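PDB 3UYY: branched-chain-amino-acid aminotransferase from Deinococcus radiodurans, which probably catalyses the pyridoxal-phosphate-dependent transfer of amino groups between leucine, isoleucine or valine and 2-oxoglutarate. Local coordinates for residues T235-G240 with P257-I262. Sequence-based numbering, arbitrary orientation.
Sequences TIEEAG and PQSPSI. With PLP (pyridoxal-5'-phosphate), chain D.
The carboxylate of Glu237 is gripped by two serine hydroxyls, Ser259 OG donating to Glu237 OE2 over 2.9 Å and Ser261 OG to Glu237 OE1 over 2.5 Å, a length too short to be taken literally. Glu237 and Glu238 form a classic beta bulge on strand 236-238, which runs antiparallel to strand 224-228 in the mixed sheet of this class IV aminotransferase. Ser259 meets its oxygen on the syn side, 15° out of the carboxylate plane. The same hydroxyl closes an ST turn by accepting from Ser261 N, so one serine both shapes the loop and holds the acid. Both acids of the bulge pair with Tyr227, yet Glu237 bonds the loop before helix 266-276 while Glu238 reaches the cofactor. Glu238 OE2 is modelled 2.5 Å from PLP N1, which places this carboxylate at the pyridine nitrogen, as in related PLP aminotransferases. A water donates both to Glu238 OE1 and to Ser261 O, tying this second carboxylate to the loop as well. Beyond CG the Glu238 chain runs extended (chi2 -164°) past Ile262, whose CB packs 3.7 Å from Glu238 CG. Ile262 CG2 lies 3.3 Å from Glu237 O and also touches Glu237 CB. At the far end, beside Phe244 of strand 243-248, Pro257 sets its CB 3.1 Å from Ile236 O and its CG 4.3 Å from Ile236 CG2.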
ATOM      1  N   THR B 235      -5.340  -7.122 -21.494  1.00 45.64           N
ATOM      2  CA  THR B 235      -6.348  -8.004 -20.924  1.00 45.51           C
ATOM      3  C   THR B 235      -7.057  -7.415 -19.696  1.00 43.83           C
ATOM      4  O   THR B 235      -6.436  -6.765 -18.859  1.00 44.20           O
ATOM      5  CB  THR B 235      -5.706  -9.361 -20.582  1.00 73.66           C
ATOM      6  OG1 THR B 235      -6.594 -10.403 -20.977  1.00 37.79           O
ATOM      7  CG2 THR B 235      -5.416  -9.484 -19.099  1.00 37.79           C
ATOM      8  N   ILE B 236      -8.363  -7.645 -19.601  1.00 31.19           N
ATOM      9  CA  ILE B 236      -9.148  -7.133 -18.478  1.00 30.13           C
ATOM     10  C   ILE B 236      -8.778  -7.789 -17.166  1.00 31.37           C
ATOM     11  O   ILE B 236      -8.722  -9.013 -17.066  1.00 30.38           O
ATOM     12  CB  ILE B 236     -10.667  -7.326 -18.692  1.00 29.12           C
ATOM     13  CG1 ILE B 236     -11.185  -6.302 -19.706  1.00 26.75           C
ATOM     14  CG2 ILE B 236     -11.404  -7.175 -17.368  1.00 27.22           C
ATOM     15  CD1 ILE B 236     -12.674  -6.415 -19.983  1.00 25.11           C
ATOM     16  N   GLU B 237      -8.541  -6.958 -16.159  1.00 26.92           N
ATOM     17  CA  GLU B 237      -8.167  -7.425 -14.827  1.00 26.55           C
ATOM     18  C   GLU B 237      -9.322  -7.366 -13.838  1.00 27.04           C
ATOM     19  O   GLU B 237      -9.893  -8.393 -13.484  1.00 28.18           O
ATOM     20  CB  GLU B 237      -7.010  -6.581 -14.281  1.00 46.36           C
ATOM     21  CG  GLU B 237      -5.655  -6.885 -14.891  1.00 32.71           C
ATOM     22  CD  GLU B 237      -4.918  -7.994 -14.162  1.00 32.71           C
ATOM     23  OE1 GLU B 237      -4.459  -7.755 -13.026  1.00 32.71           O
ATOM     24  OE2 GLU B 237      -4.798  -9.107 -14.716  1.00 32.71           O
ATOM     25  N   GLU B 238      -9.663  -6.146 -13.414  1.00 40.23           N
ATOM     26  CA  GLU B 238     -10.713  -5.908 -12.418  1.00 41.00           C
ATOM     27  C   GLU B 238     -11.272  -4.499 -12.510  1.00 41.70           C
ATOM     28  O   GLU B 238     -10.824  -3.716 -13.336  1.00 39.07           O
ATOM     29  CB  GLU B 238     -10.127  -6.019 -11.022  1.00 34.92           C
ATOM     30  CG  GLU B 238     -10.049  -7.359 -10.426  1.00 37.67           C
ATOM     31  CD  GLU B 238      -9.823  -7.230  -8.939  1.00 40.63           C
ATOM     32  OE1 GLU B 238      -8.722  -6.779  -8.537  1.00 38.59           O
ATOM     33  OE2 GLU B 238     -10.767  -7.554  -8.183  1.00 40.03           O
ATOM     34  N   ALA B 239     -12.200  -4.170 -11.607  1.00 43.09           N
ATOM     35  CA  ALA B 239     -12.810  -2.835 -11.553  1.00 43.42           C
ATOM     36  C   ALA B 239     -12.310  -1.975 -10.389  1.00 42.81           C
ATOM     37  O   ALA B 239     -12.682  -0.806 -10.274  1.00 44.45           O
ATOM     38  CB  ALA B 239     -14.327  -2.936 -11.468  1.00 20.53           C
ATOM     39  N   GLY B 240     -11.482  -2.532  -9.516  1.00 50.48           N
ATOM     40  CA  GLY B 240     -11.000  -1.727  -8.406  1.00 49.78           C
ATOM     41  C   GLY B 240     -11.759  -1.970  -7.110  1.00 49.23           C
ATOM     42  O   GLY B 240     -11.209  -1.808  -6.017  1.00 45.61           O
ATOM     43  N   PRO B 257     -11.858 -13.152 -16.137  1.00 37.27           N
ATOM     44  CA  PRO B 257     -10.398 -13.181 -16.193  1.00 36.82           C
ATOM     45  C   PRO B 257      -9.730 -13.948 -15.080  1.00 36.14           C
ATOM     46  O   PRO B 257     -10.137 -13.869 -13.927  1.00 34.04           O
ATOM     47  CB  PRO B 257     -10.019 -11.707 -16.182  1.00 19.13           C
ATOM     48  CG  PRO B 257     -11.136 -11.065 -15.497  1.00 19.85           C
ATOM     49  CD  PRO B 257     -12.330 -11.764 -16.072  1.00 19.85           C
ATOM     50  N   GLN B 258      -8.712 -14.714 -15.454  1.00 31.31           N
ATOM     51  CA  GLN B 258      -7.935 -15.495 -14.508  1.00 31.47           C
ATOM     52  C   GLN B 258      -6.563 -14.852 -14.499  1.00 31.78           C
ATOM     53  O   GLN B 258      -5.859 -14.858 -15.507  1.00 31.13           O
ATOM     54  CB  GLN B 258      -7.831 -16.948 -14.956  1.00 94.77           C
ATOM     55  CG  GLN B 258      -7.083 -17.823 -13.971  1.00 97.23           C
ATOM     56  CD  GLN B 258      -7.218 -19.294 -14.291  1.00 83.08           C
ATOM     57  OE1 GLN B 258      -6.737 -19.767 -15.325  1.00 83.08           O
ATOM     58  NE2 GLN B 258      -7.886 -20.028 -13.408  1.00 83.08           N
ATOM     59  N   SER B 259      -6.193 -14.285 -13.360  1.00 28.32           N
ATOM     60  CA  SER B 259      -4.923 -13.594 -13.237  1.00 26.93           C
ATOM     61  C   SER B 259      -4.373 -13.710 -11.833  1.00 27.13           C
ATOM     62  O   SER B 259      -5.129 -13.801 -10.873  1.00 25.47           O
ATOM     63  CB  SER B 259      -5.111 -12.117 -13.586  1.00 45.14           C
ATOM     64  OG  SER B 259      -4.092 -11.318 -13.012  1.00 46.14           O
ATOM     65  N   PRO B 260      -3.040 -13.722 -11.700  1.00 41.07           N
ATOM     66  CA  PRO B 260      -2.367 -13.825 -10.398  1.00 40.56           C
ATOM     67  C   PRO B 260      -2.407 -12.487  -9.665  1.00 42.51           C
ATOM     68  O   PRO B 260      -2.050 -12.414  -8.485  1.00 42.04           O
ATOM     69  CB  PRO B 260      -0.933 -14.194 -10.768  1.00 34.80           C
ATOM     70  CG  PRO B 260      -1.055 -14.792 -12.168  1.00 34.80           C
ATOM     71  CD  PRO B 260      -2.086 -13.916 -12.804  1.00 34.80           C
ATOM     72  N   SER B 261      -2.826 -11.431 -10.369  1.00 33.32           N
ATOM     73  CA  SER B 261      -2.871 -10.099  -9.773  1.00 34.24           C
ATOM     74  C   SER B 261      -4.265  -9.541  -9.456  1.00 34.51           C
ATOM     75  O   SER B 261      -4.389  -8.397  -9.009  1.00 35.34           O
ATOM     76  CB  SER B 261      -2.102  -9.101 -10.649  1.00 42.01           C
ATOM     77  OG  SER B 261      -2.641  -9.031 -11.955  1.00 40.65           O
ATOM     78  N   ILE B 262      -5.314 -10.326  -9.686  1.00 36.84           N
ATOM     79  CA  ILE B 262      -6.650  -9.844  -9.351  1.00 37.18           C
ATOM     80  C   ILE B 262      -7.053 -10.461  -8.025  1.00 38.01           C
ATOM     81  O   ILE B 262      -6.556 -11.521  -7.643  1.00 39.54           O
ATOM     82  CB  ILE B 262      -7.705 -10.202 -10.421  1.00 27.55           C
ATOM     83  CG1 ILE B 262      -7.849 -11.720 -10.528  1.00 25.82           C
ATOM     84  CG2 ILE B 262      -7.317  -9.557 -11.750  1.00 26.06           C
ATOM     85  CD1 ILE B 262      -9.014 -12.165 -11.383  1.00 40.91           C
TER
HETATM   86  N1  PLP D 372     -11.792  -6.768  -6.099  1.00 27.17           N
HETATM   87  C2  PLP D 372     -11.483  -5.670  -5.330  1.00 28.01           C
HETATM   88  C2A PLP D 372     -10.259  -4.837  -5.722  1.00 30.20           C
HETATM   89  C3  PLP D 372     -12.315  -5.362  -4.212  1.00 33.15           C
HETATM   90  O3  PLP D 372     -12.025  -4.287  -3.450  1.00 32.42           O
HETATM   91  C4  PLP D 372     -13.461  -6.194  -3.898  1.00 33.32           C
HETATM   92  C4A PLP D 372     -14.347  -5.798  -2.639  1.00 34.05           C
HETATM   93  C5  PLP D 372     -13.724  -7.358  -4.772  1.00 30.93           C
HETATM   94  C6  PLP D 372     -12.876  -7.606  -5.851  1.00 26.58           C
HETATM   95  C5A PLP D 372     -14.848  -8.342  -4.618  1.00 21.76           C
HETATM   96  O4P PLP D 372     -14.589  -9.376  -3.727  1.00 25.56           O
HETATM   97  P   PLP D 372     -15.760 -10.024  -2.890  1.00 18.44           P
HETATM   98  O1P PLP D 372     -16.387  -9.022  -2.044  1.00 26.70           O
HETATM   99  O2P PLP D 372     -14.987 -11.081  -2.043  1.00 23.73           O
HETATM  100  O3P PLP D 372     -16.638 -10.781  -3.823  1.00 46.30           O
HETATM  101  O   HOH W   1      -5.823  -5.802  -9.017  1.00 44.78           O